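Local coordinates for protein HTH-type dhaKLM operon transcriptional activator DhaS (Lactococcus lactis, PDB 2IU5) that activates transcription of the dhaKLM operon in complex with DhaQ when dihydroxyacetone is present, binding, as a TetR-family homodimer, an inverted repeat that partly overlaps the -35 promoter sequence, at residues 34-37 and 38-42; 96-99 and 100-104; 126-129 and 130-133; 169-172 and 173-177. The protein carries 1 engineered substitution. All coordinates share one frame; numbering follows the deposited sequence.

Overall arrangement
All four contacts are local. None closes a long loop; they follow one another along the chain without nesting or crossing, each within or at one end of a single helix. Contact 1 starts helix 36-43 of the N-terminal TetR-type DNA-binding region. Contact 2 starts helix 97-106, whose side chains pack against helices 13-28 and 57-73 and so tie that region to the C-terminal one. Contact 3 ends helix 110-132, on the other side of the chain's centre from contacts 1 and 2; its centre is about 44 Å from that of contact 1. Contact 4 starts helix 171-183, which meets the second subunit. Nearest atoms of contacts 3 and 4 are about 8 Å apart.

Contact 1. Residues 34-37 and 38-42; sequences ISVS and DIMQT
Ser35 and Asp38 form a capping box at the start of helix 36-43, within the predicted helix-turn-helix motif of this TetR-type regulator. Two reciprocal hydrogen bonds make the box. Asp38 N donates to Ser35 OG at 2.9 Å. Ser35 N donates to Asp38 OD2 at 3.0 Å, almost straight at 175°, and meets the oxygen from above the carboxylate plane. Ser35 OG sits between its own backbone N and carbonyl carbon (chi1 61°), which turns it to the N-H of Asp38. The negative carboxylate at a helix N terminus probably also suits the helix dipole.

The backbone then takes up helical pairing. Ile39 N donates to Ser35 O, Met40 N to Val36 O and Gln41 N to Ser37 O. The Ser37 hydroxyl is bonded elsewhere, to Arg47 NE.

Apolar contacts lie on the buried side. Val36 and Met40 run side by side, with Val36 CG1 4.2 Å from Met40 CG. Ile39 also packs on Ile18 and Phe22 of helix 13-28 and on Leu60 of helix 57-73, which joins helix 36-43 to both. Ile34 and Ile39 cross at about a right angle, and Ile34 CG2 touches Ile39 CG1 at 3.6 Å.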
loop_
_atom_site.group_PDB
_atom_site.type_symbol
_atom_site.label_atom_id
_atom_site.label_comp_id
_atom_site.label_asym_id
_atom_site.label_seq_id
_atom_site.Cartn_x
_atom_site.Cartn_y
_atom_site.Cartn_z
ATOM N N ILE A 34 -25.930 12.950 11.014
ATOM C CA ILE A 34 -25.714 13.005 12.448
ATOM C C ILE A 34 -25.396 14.426 12.901
ATOM O O ILE A 34 -24.316 14.934 12.614
ATOM C CB ILE A 34 -24.548 12.061 12.861
ATOM C CG1 ILE A 34 -24.890 10.617 12.508
ATOM C CG2 ILE A 34 -24.270 12.182 14.354
ATOM C CD1 ILE A 34 -23.622 9.796 12.405
ATOM N N SER A 35 -26.323 15.072 13.600
ATOM C CA SER A 35 -26.061 16.449 14.038
ATOM C C SER A 35 -25.402 16.460 15.405
ATOM O O SER A 35 -25.398 15.455 16.110
ATOM C CB SER A 35 -27.386 17.203 14.161
ATOM O OG SER A 35 -28.184 16.554 15.139
ATOM N N VAL A 36 -24.837 17.602 15.802
ATOM C CA VAL A 36 -24.369 17.755 17.172
ATOM C C VAL A 36 -25.486 17.488 18.181
ATOM O O VAL A 36 -25.280 16.852 19.214
ATOM C CB VAL A 36 -23.744 19.127 17.397
ATOM C CG1 VAL A 36 -23.502 19.368 18.885
ATOM C CG2 VAL A 36 -22.425 19.212 16.637
ATOM N N SER A 37 -26.687 17.975 17.884
ATOM C CA SER A 37 -27.821 17.655 18.744
ATOM C C SER A 37 -27.971 16.138 18.920
ATOM O O SER A 37 -28.168 15.676 20.045
ATOM C CB SER A 37 -29.081 18.268 18.157
ATOM O OG SER A 37 -28.917 19.677 18.078
ATOM N N ASP A 38 -27.882 15.371 17.824
ATOM C CA ASP A 38 -28.031 13.912 17.898
ATOM C C ASP A 38 -26.936 13.309 18.782
ATOM O O ASP A 38 -27.208 12.456 19.638
ATOM C CB ASP A 38 -27.935 13.249 16.514
ATOM C CG ASP A 38 -29.078 13.590 15.593
ATOM O OD1 ASP A 38 -30.195 13.870 16.101
ATOM O OD2 ASP A 38 -28.867 13.573 14.346
ATOM N N ILE A 39 -25.701 13.756 18.574
ATOM C CA ILE A 39 -24.562 13.228 19.337
ATOM C C ILE A 39 -24.783 13.423 20.823
ATOM O O ILE A 39 -24.578 12.509 21.627
ATOM C CB ILE A 39 -23.255 13.898 18.898
ATOM C CG1 ILE A 39 -22.926 13.432 17.482
ATOM C CG2 ILE A 39 -22.083 13.494 19.814
ATOM C CD1 ILE A 39 -21.849 14.313 16.800
ATOM N N MET A 40 -25.207 14.625 21.193
ATOM C CA MET A 40 -25.347 14.958 22.604
ATOM C C MET A 40 -26.581 14.342 23.259
ATOM O O MET A 40 -26.549 13.993 24.438
ATOM C CB MET A 40 -25.264 16.477 22.831
ATOM C CG MET A 40 -23.924 17.060 22.321
ATOM S SD MET A 40 -22.467 16.314 23.084
ATOM C CE MET A 40 -22.513 17.079 24.698
ATOM N N GLN A 41 -27.666 14.197 22.509
ATOM C CA GLN A 41 -28.786 13.359 22.941
ATOM C C GLN A 41 -28.333 11.942 23.264
ATOM O O GLN A 41 -28.676 11.376 24.310
ATOM C CB GLN A 41 -29.857 13.326 21.858
ATOM C CG GLN A 41 -30.616 14.625 21.840
ATOM C CD GLN A 41 -31.568 14.712 20.674
ATOM O OE1 GLN A 41 -31.632 13.801 19.845
ATOM N NE2 GLN A 41 -32.311 15.808 20.603
ATOM N N THR A 42 -27.543 11.348 22.369
ATOM C CA THR A 42 -27.095 9.980 22.564
ATOM C C THR A 42 -26.121 9.900 23.754
ATOM O O THR A 42 -26.138 8.933 24.525
ATOM C CB THR A 42 -26.446 9.457 21.270
ATOM O OG1 THR A 42 -27.459 9.379 20.265
ATOM C CG2 THR A 42 -25.880 8.061 21.436
#

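Contact 2. Residues 96-99 and 100-104; sequences NQIF and YQKIF
The rings of Phe99 and Tyr100 form a T-shaped pair in the first turn of helix 97-106. The edge of Phe99 points at the face of Tyr100, with centroids 4.8 Å apart and planes at 82°. Phe99 CD2 stands over the centre of the Tyr100 ring, 3.4 Å above its plane. One face of Phe99 takes Ile103 CG1, offset toward the rim, 4.0 Å from Phe99 CE2. Phe99 CG is anti to the backbone N (chi1 178°), whereas Tyr100 CG is anti to the carbonyl carbon (chi1 -75°). These different torsions let two successive rings meet. Asn96 CB also touches Tyr100 CD2.

The Tyr100 hydroxyl is hydrogen-bonded to that of Tyr92, and Phe99 packs on Phe22 and Met26 of helix 13-28 and on Leu61 and Phe65 of helix 57-73. The pair therefore lies where the DNA-binding region meets the C-terminal region. Without the ring of Tyr100, as with an alanine here, the Phe99 edge would probably lose the face it packs on and the Tyr92 hydroxyl this partner.

Backbone bonds run from Tyr100 N to Asn96 O, Gln101 N to Gln97 O, Lys102 N to Ile98 O and Ile103 N to Phe99 O. The amide planes of Gln97 and Gln101 are nearly parallel, but Gln101 NE2 bonds to Ile161 O. Lys102 lies extended beside Ile98 and sends NZ to the carbonyls of Met26 and Asn29; its CE rests 3.6 Å from Ile98 CG2.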
loop_
_atom_site.group_PDB
_atom_site.type_symbol
_atom_site.label_atom_id
_atom_site.label_comp_id
_atom_site.label_asym_id
_atom_site.label_seq_id
_atom_site.Cartn_x
_atom_site.Cartn_y
_atom_site.Cartn_z
ATOM N N ASN A 96 -15.577 -1.281 14.410
ATOM C CA ASN A 96 -15.931 -0.001 13.821
ATOM C C ASN A 96 -15.821 -0.025 12.306
ATOM O O ASN A 96 -15.500 1.004 11.692
ATOM C CB ASN A 96 -15.053 1.106 14.393
ATOM C CG ASN A 96 -15.329 1.353 15.844
ATOM O OD1 ASN A 96 -16.319 1.992 16.207
ATOM N ND2 ASN A 96 -14.460 0.845 16.698
ATOM N N GLN A 97 -16.081 -1.186 11.710
ATOM C CA GLN A 97 -15.888 -1.338 10.276
ATOM C C GLN A 97 -16.812 -0.400 9.487
ATOM O O GLN A 97 -16.407 0.183 8.473
ATOM C CB GLN A 97 -16.154 -2.777 9.879
ATOM C CG GLN A 97 -16.126 -3.053 8.417
ATOM C CD GLN A 97 -17.030 -4.216 8.166
ATOM O OE1 GLN A 97 -18.241 -4.051 7.990
ATOM N NE2 GLN A 97 -16.453 -5.411 8.157
ATOM N N ILE A 98 -18.052 -0.237 9.933
ATOM C CA ILE A 98 -18.974 0.581 9.165
ATOM C C ILE A 98 -18.539 2.043 9.244
ATOM O O ILE A 98 -18.554 2.763 8.245
ATOM C CB ILE A 98 -20.412 0.423 9.634
ATOM C CG1 ILE A 98 -20.892 -0.969 9.261
ATOM C CG2 ILE A 98 -21.296 1.542 9.069
ATOM C CD1 ILE A 98 -22.284 -1.281 9.675
ATOM N N PHE A 99 -18.149 2.491 10.431
ATOM C CA PHE A 99 -17.608 3.832 10.643
ATOM C C PHE A 99 -16.478 4.071 9.657
ATOM O O PHE A 99 -16.474 5.097 8.959
ATOM C CB PHE A 99 -17.101 3.907 12.091
ATOM C CG PHE A 99 -16.449 5.205 12.509
ATOM C CD1 PHE A 99 -17.188 6.286 12.960
ATOM C CD2 PHE A 99 -15.074 5.335 12.460
ATOM C CE1 PHE A 99 -16.560 7.465 13.348
ATOM C CE2 PHE A 99 -14.450 6.509 12.844
ATOM C CZ PHE A 99 -15.194 7.577 13.287
ATOM N N TYR A 100 -15.519 3.136 9.601
ATOM C CA TYR A 100 -14.347 3.355 8.743
ATOM C C TYR A 100 -14.662 3.234 7.263
ATOM O O TYR A 100 -14.083 3.966 6.449
ATOM C CB TYR A 100 -13.085 2.573 9.185
ATOM C CG TYR A 100 -12.521 3.266 10.392
ATOM C CD1 TYR A 100 -11.830 4.476 10.246
ATOM C CD2 TYR A 100 -12.677 2.748 11.664
ATOM C CE1 TYR A 100 -11.306 5.154 11.326
ATOM C CE2 TYR A 100 -12.144 3.430 12.775
ATOM C CZ TYR A 100 -11.461 4.628 12.583
ATOM O OH TYR A 100 -10.938 5.314 13.646
ATOM N N GLN A 101 -15.562 2.335 6.879
ATOM C CA GLN A 101 -16.051 2.322 5.500
ATOM C C GLN A 101 -16.565 3.713 5.119
ATOM O O GLN A 101 -16.265 4.226 4.026
ATOM C CB GLN A 101 -17.236 1.372 5.339
ATOM C CG GLN A 101 -16.914 -0.079 5.419
ATOM C CD GLN A 101 -18.145 -0.928 5.187
ATOM O OE1 GLN A 101 -19.281 -0.431 5.236
ATOM N NE2 GLN A 101 -17.932 -2.214 4.932
ATOM N N LYS A 102 -17.340 4.315 6.020
ATOM C CA LYS A 102 -17.851 5.653 5.765
ATOM C C LYS A 102 -16.776 6.702 5.641
ATOM O O LYS A 102 -16.861 7.572 4.782
ATOM C CB LYS A 102 -18.910 6.051 6.781
ATOM C CG LYS A 102 -20.165 5.233 6.628
ATOM C CD LYS A 102 -21.145 5.499 7.761
ATOM C CE LYS A 102 -22.373 4.639 7.563
ATOM N NZ LYS A 102 -23.289 4.601 8.743
ATOM N N ILE A 103 -15.767 6.620 6.490
ATOM C CA ILE A 103 -14.681 7.594 6.461
ATOM C C ILE A 103 -13.873 7.482 5.171
ATOM O O ILE A 103 -13.456 8.503 4.609
ATOM C CB ILE A 103 -13.750 7.415 7.641
ATOM C CG1 ILE A 103 -14.492 7.658 8.963
ATOM C CG2 ILE A 103 -12.541 8.342 7.500
ATOM C CD1 ILE A 103 -15.212 8.972 9.035
ATOM N N PHE A 104 -13.637 6.270 4.682
ATOM C CA PHE A 104 -12.915 6.142 3.424
ATOM C C PHE A 104 -13.681 6.807 2.285
ATOM O O PHE A 104 -13.065 7.254 1.315
ATOM C CB PHE A 104 -12.597 4.686 3.076
ATOM C CG PHE A 104 -11.426 4.137 3.815
ATOM C CD1 PHE A 104 -10.162 4.680 3.635
ATOM C CD2 PHE A 104 -11.579 3.080 4.702
ATOM C CE1 PHE A 104 -9.066 4.161 4.335
ATOM C CE2 PHE A 104 -10.489 2.560 5.400
ATOM C CZ PHE A 104 -9.233 3.112 5.207
#

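Contact 3. Residues 126-129 and 130-133; sequences IFDQ and EKKS
Phe127 and Lys131 approach each other through their torsions in the last turns of helix 110-132. A chi1 of -173° swings the Phe127 ring away from its own N, while the Lys131 chain starts anti to the carbonyl carbon and bends at chi3 (109°). The two side chains thus meet one helical turn apart, with Lys131 NZ 3.7 Å from Phe127 CE2. The amine comes in obliquely to this ring; its cation-pi partner is Tyr79.

Lys131 NZ also lies 4.6 Å from Asp128 OD1, beyond a salt bridge. A water spans the gap: it accepts from Lys131 NZ at 3.0 Å and lies 2.7 Å from Asp128 OD1, to which it can donate. Asp128 OD2 is held by a salt bridge to Lys124 and a hydrogen bond from Gly81 N. Tyr79 and Gly81 tie this helix end to the chain just before helix 82-95. A leucine in place of Lys131 would probably leave the water without this donor and Tyr79 without its cation.

Beyond Glu130 the helical pairing slackens. Glu130 N bonds to Ile126 O at 3.0 Å, but Lys131 N makes weak bonds to Phe127 O and Asp128 O, and Lys132 N a weak one to Asp128 O. Ser133 is the first residue to leave helical angles. Gln129 O accepts twice here: Ser133 N comes nearly end-on to the carbonyl at 3.0 Å, and Lys132 N, at 2.9 Å, stands 63° out of the carbonyl plane.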
loop_
_atom_site.group_PDB
_atom_site.type_symbol
_atom_site.label_atom_id
_atom_site.label_comp_id
_atom_site.label_asym_id
_atom_site.label_seq_id
_atom_site.Cartn_x
_atom_site.Cartn_y
_atom_site.Cartn_z
ATOM N N ILE A 126 9.457 -2.585 15.865
ATOM C CA ILE A 126 10.914 -2.480 15.925
ATOM C C ILE A 126 11.395 -2.141 17.340
ATOM O O ILE A 126 12.276 -2.809 17.859
ATOM C CB ILE A 126 11.382 -1.414 14.933
ATOM C CG1 ILE A 126 11.049 -1.862 13.505
ATOM C CG2 ILE A 126 12.864 -1.165 15.099
ATOM C CD1 ILE A 126 11.810 -3.090 13.022
ATOM N N PHE A 127 10.810 -1.103 17.938
ATOM C CA PHE A 127 11.066 -0.630 19.320
ATOM C C PHE A 127 11.014 -1.826 20.269
ATOM O O PHE A 127 11.932 -2.038 21.040
ATOM C CB PHE A 127 9.932 0.360 19.648
ATOM C CG PHE A 127 10.031 1.128 20.955
ATOM C CD1 PHE A 127 11.008 2.096 21.166
ATOM C CD2 PHE A 127 9.120 0.883 21.973
ATOM C CE1 PHE A 127 11.068 2.792 22.378
ATOM C CE2 PHE A 127 9.170 1.566 23.173
ATOM C CZ PHE A 127 10.149 2.525 23.378
ATOM N N ASP A 128 9.924 -2.597 20.192
ATOM C CA ASP A 128 9.729 -3.691 21.148
ATOM C C ASP A 128 10.704 -4.836 20.888
ATOM O O ASP A 128 11.223 -5.451 21.811
ATOM C CB ASP A 128 8.308 -4.250 21.073
ATOM C CG ASP A 128 7.267 -3.349 21.709
ATOM O OD1 ASP A 128 7.627 -2.321 22.320
ATOM O OD2 ASP A 128 6.040 -3.640 21.617
ATOM N N GLN A 129 10.958 -5.131 19.618
ATOM C CA GLN A 129 11.881 -6.208 19.300
ATOM C C GLN A 129 13.284 -5.907 19.815
ATOM O O GLN A 129 13.962 -6.781 20.319
ATOM C CB GLN A 129 11.878 -6.470 17.796
ATOM C CG GLN A 129 10.645 -7.182 17.275
ATOM C CD GLN A 129 10.331 -8.532 17.895
ATOM O OE1 GLN A 129 9.149 -8.837 18.107
ATOM N NE2 GLN A 129 11.350 -9.339 18.185
ATOM N N GLU A 130 13.714 -4.660 19.687
ATOM C CA GLU A 130 15.060 -4.292 20.102
ATOM C C GLU A 130 15.233 -4.400 21.606
ATOM O O GLU A 130 16.357 -4.487 22.101
ATOM C CB GLU A 130 15.357 -2.875 19.635
ATOM C CG GLU A 130 15.553 -2.847 18.114
ATOM C CD GLU A 130 16.320 -1.629 17.642
ATOM O OE1 GLU A 130 16.195 -0.556 18.275
ATOM O OE2 GLU A 130 17.048 -1.753 16.636
ATOM N N LYS A 131 14.112 -4.391 22.325
ATOM C CA LYS A 131 14.159 -4.632 23.774
ATOM C C LYS A 131 14.387 -6.115 24.074
ATOM O O LYS A 131 15.026 -6.473 25.067
ATOM C CB LYS A 131 12.876 -4.143 24.471
ATOM C CG LYS A 131 12.693 -2.631 24.559
ATOM C CD LYS A 131 11.215 -2.209 24.664
ATOM C CE LYS A 131 10.871 -1.679 26.046
ATOM N NZ LYS A 131 9.735 -0.704 26.044
ATOM N N LYS A 132 13.862 -6.978 23.215
ATOM C CA LYS A 132 13.881 -8.417 23.448
ATOM C C LYS A 132 15.187 -9.084 22.993
ATOM O O LYS A 132 15.729 -9.944 23.690
ATOM C CB LYS A 132 12.662 -9.017 22.746
ATOM C CG LYS A 132 12.340 -10.431 23.164
ATOM C CD LYS A 132 10.960 -10.834 22.684
ATOM C CE LYS A 132 9.928 -10.722 23.793
ATOM N NZ LYS A 132 10.507 -10.869 25.162
ATOM N N SER A 133 15.690 -8.683 21.830
ATOM C CA SER A 133 16.796 -9.362 21.183
ATOM C C SER A 133 17.739 -8.341 20.543
ATOM O O SER A 133 17.433 -7.141 20.515
ATOM C CB SER A 133 16.258 -10.341 20.142
ATOM O OG SER A 133 17.139 -11.442 20.006
HETATM O O HOH W 1 7.123 -1.196 24.717
#

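Contact 4. Residues 169-172 and 173-177; sequences KLYS and QIVNL
The start of helix 171-183, entered from the short 3-10 segment that includes Lys169 and Leu170, carries this contact. The helix packs at the homodimer interface. Tyr171 and Val175 form a CH-pi contact one turn apart. Val175 CG2 lies over one face of the ring, 3.8 Å from its centroid and offset toward the rim at CE1. A chi1 near 180° (176°) lays the Tyr171 ring along the helix, over Val175. Its hydroxyl bonds to Gln83 O, and both side chains also touch Leu86 of helix 82-95.

On another side, Leu170 CB meets Ile174 CD1 at 3.8 Å. Leu170, Gln173 and Ile174 all pack on Phe144 of the second subunit.

Backbone bonds join Ile174 N to Leu170 O, Val175 N to Tyr171 O and Asn176 N to Ser172 O.

One water bridges the 3-10 segment and the first turn of the helix. It donates to Lys169 O at 2.7 Å and accepts from Gln173 N and Gln173 NE2, each at 3.0 Å. Lys169 O and Gln173 N are four residues apart, the spacing of a helical bond. The water stands between this acceptor and donor where the 3-10 segment passes into the helix, and gives both a partner.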
loop_
_atom_site.group_PDB
_atom_site.type_symbol
_atom_site.label_atom_id
_atom_site.label_comp_id
_atom_site.label_asym_id
_atom_site.label_seq_id
_atom_site.Cartn_x
_atom_site.Cartn_y
_atom_site.Cartn_z
ATOM N N LYS A 169 -9.495 -12.270 11.419
ATOM C CA LYS A 169 -9.149 -13.545 10.823
ATOM C C LYS A 169 -7.760 -13.550 10.206
ATOM O O LYS A 169 -7.206 -14.634 9.979
ATOM C CB LYS A 169 -10.221 -14.050 9.848
ATOM C CG LYS A 169 -10.204 -13.422 8.478
ATOM C CD LYS A 169 -11.229 -14.111 7.575
ATOM C CE LYS A 169 -11.386 -13.366 6.254
ATOM N NZ LYS A 169 -12.067 -14.251 5.268
ATOM N N LEU A 170 -7.225 -12.358 9.946
ATOM C CA LEU A 170 -5.907 -12.236 9.324
ATOM C C LEU A 170 -4.781 -12.177 10.333
ATOM O O LEU A 170 -3.607 -12.139 9.954
ATOM C CB LEU A 170 -5.841 -10.993 8.458
ATOM C CG LEU A 170 -6.945 -10.900 7.411
ATOM C CD1 LEU A 170 -6.760 -9.576 6.690
ATOM C CD2 LEU A 170 -6.828 -12.071 6.442
ATOM N N TYR A 171 -5.138 -12.168 11.613
ATOM C CA TYR A 171 -4.153 -11.828 12.630
ATOM C C TYR A 171 -2.994 -12.808 12.654
ATOM O O TYR A 171 -1.844 -12.387 12.623
ATOM C CB TYR A 171 -4.860 -11.788 13.975
ATOM C CG TYR A 171 -3.952 -11.547 15.143
ATOM C CD1 TYR A 171 -3.210 -10.380 15.238
ATOM C CD2 TYR A 171 -3.854 -12.485 16.133
ATOM C CE1 TYR A 171 -2.374 -10.156 16.322
ATOM C CE2 TYR A 171 -3.034 -12.290 17.216
ATOM C CZ TYR A 171 -2.297 -11.114 17.295
ATOM O OH TYR A 171 -1.478 -10.931 18.387
ATOM N N SER A 172 -3.279 -14.108 12.705
ATOM C CA SER A 172 -2.188 -15.073 12.814
ATOM C C SER A 172 -1.273 -14.978 11.598
ATOM O O SER A 172 -0.047 -15.093 11.710
ATOM C CB SER A 172 -2.730 -16.496 12.982
ATOM O OG SER A 172 -3.513 -16.906 11.877
ATOM N N GLN A 173 -1.858 -14.768 10.422
ATOM C CA GLN A 173 -0.998 -14.702 9.234
ATOM C C GLN A 173 -0.114 -13.455 9.252
ATOM O O GLN A 173 1.062 -13.520 8.883
ATOM C CB GLN A 173 -1.853 -14.739 7.965
ATOM C CG GLN A 173 -2.491 -16.102 7.727
ATOM C CD GLN A 173 -3.434 -16.086 6.551
ATOM O OE1 GLN A 173 -3.031 -16.395 5.424
ATOM N NE2 GLN A 173 -4.687 -15.724 6.800
ATOM N N ILE A 174 -0.657 -12.317 9.677
ATOM C CA ILE A 174 0.139 -11.111 9.704
ATOM C C ILE A 174 1.270 -11.255 10.713
ATOM O O ILE A 174 2.412 -10.950 10.395
ATOM C CB ILE A 174 -0.700 -9.844 9.960
ATOM C CG1 ILE A 174 -1.668 -9.637 8.781
ATOM C CG2 ILE A 174 0.233 -8.642 10.179
ATOM C CD1 ILE A 174 -2.834 -8.686 9.106
ATOM N N VAL A 175 0.957 -11.719 11.925
ATOM C CA VAL A 175 1.999 -11.905 12.942
ATOM C C VAL A 175 3.108 -12.833 12.436
ATOM O O VAL A 175 4.299 -12.564 12.611
ATOM C CB VAL A 175 1.379 -12.436 14.253
ATOM C CG1 VAL A 175 2.470 -12.796 15.270
ATOM C CG2 VAL A 175 0.444 -11.392 14.818
ATOM N N ASN A 176 2.720 -13.931 11.804
ATOM C CA ASN A 176 3.708 -14.904 11.359
ATOM C C ASN A 176 4.620 -14.323 10.279
ATOM O O ASN A 176 5.834 -14.541 10.297
ATOM C CB ASN A 176 3.015 -16.188 10.912
ATOM C CG ASN A 176 2.357 -16.913 12.069
ATOM O OD1 ASN A 176 1.454 -17.730 11.873
ATOM N ND2 ASN A 176 2.807 -16.619 13.292
ATOM N N LEU A 177 4.048 -13.570 9.343
ATOM C CA LEU A 177 4.864 -12.979 8.296
ATOM C C LEU A 177 5.807 -11.927 8.893
ATOM O O LEU A 177 6.953 -11.776 8.459
ATOM C CB LEU A 177 3.984 -12.381 7.208
ATOM C CG LEU A 177 3.068 -13.338 6.431
ATOM C CD1 LEU A 177 2.346 -12.497 5.369
ATOM C CD2 LEU A 177 3.831 -14.453 5.743
HETATM O O HOH W 2 -4.704 -15.527 9.819
#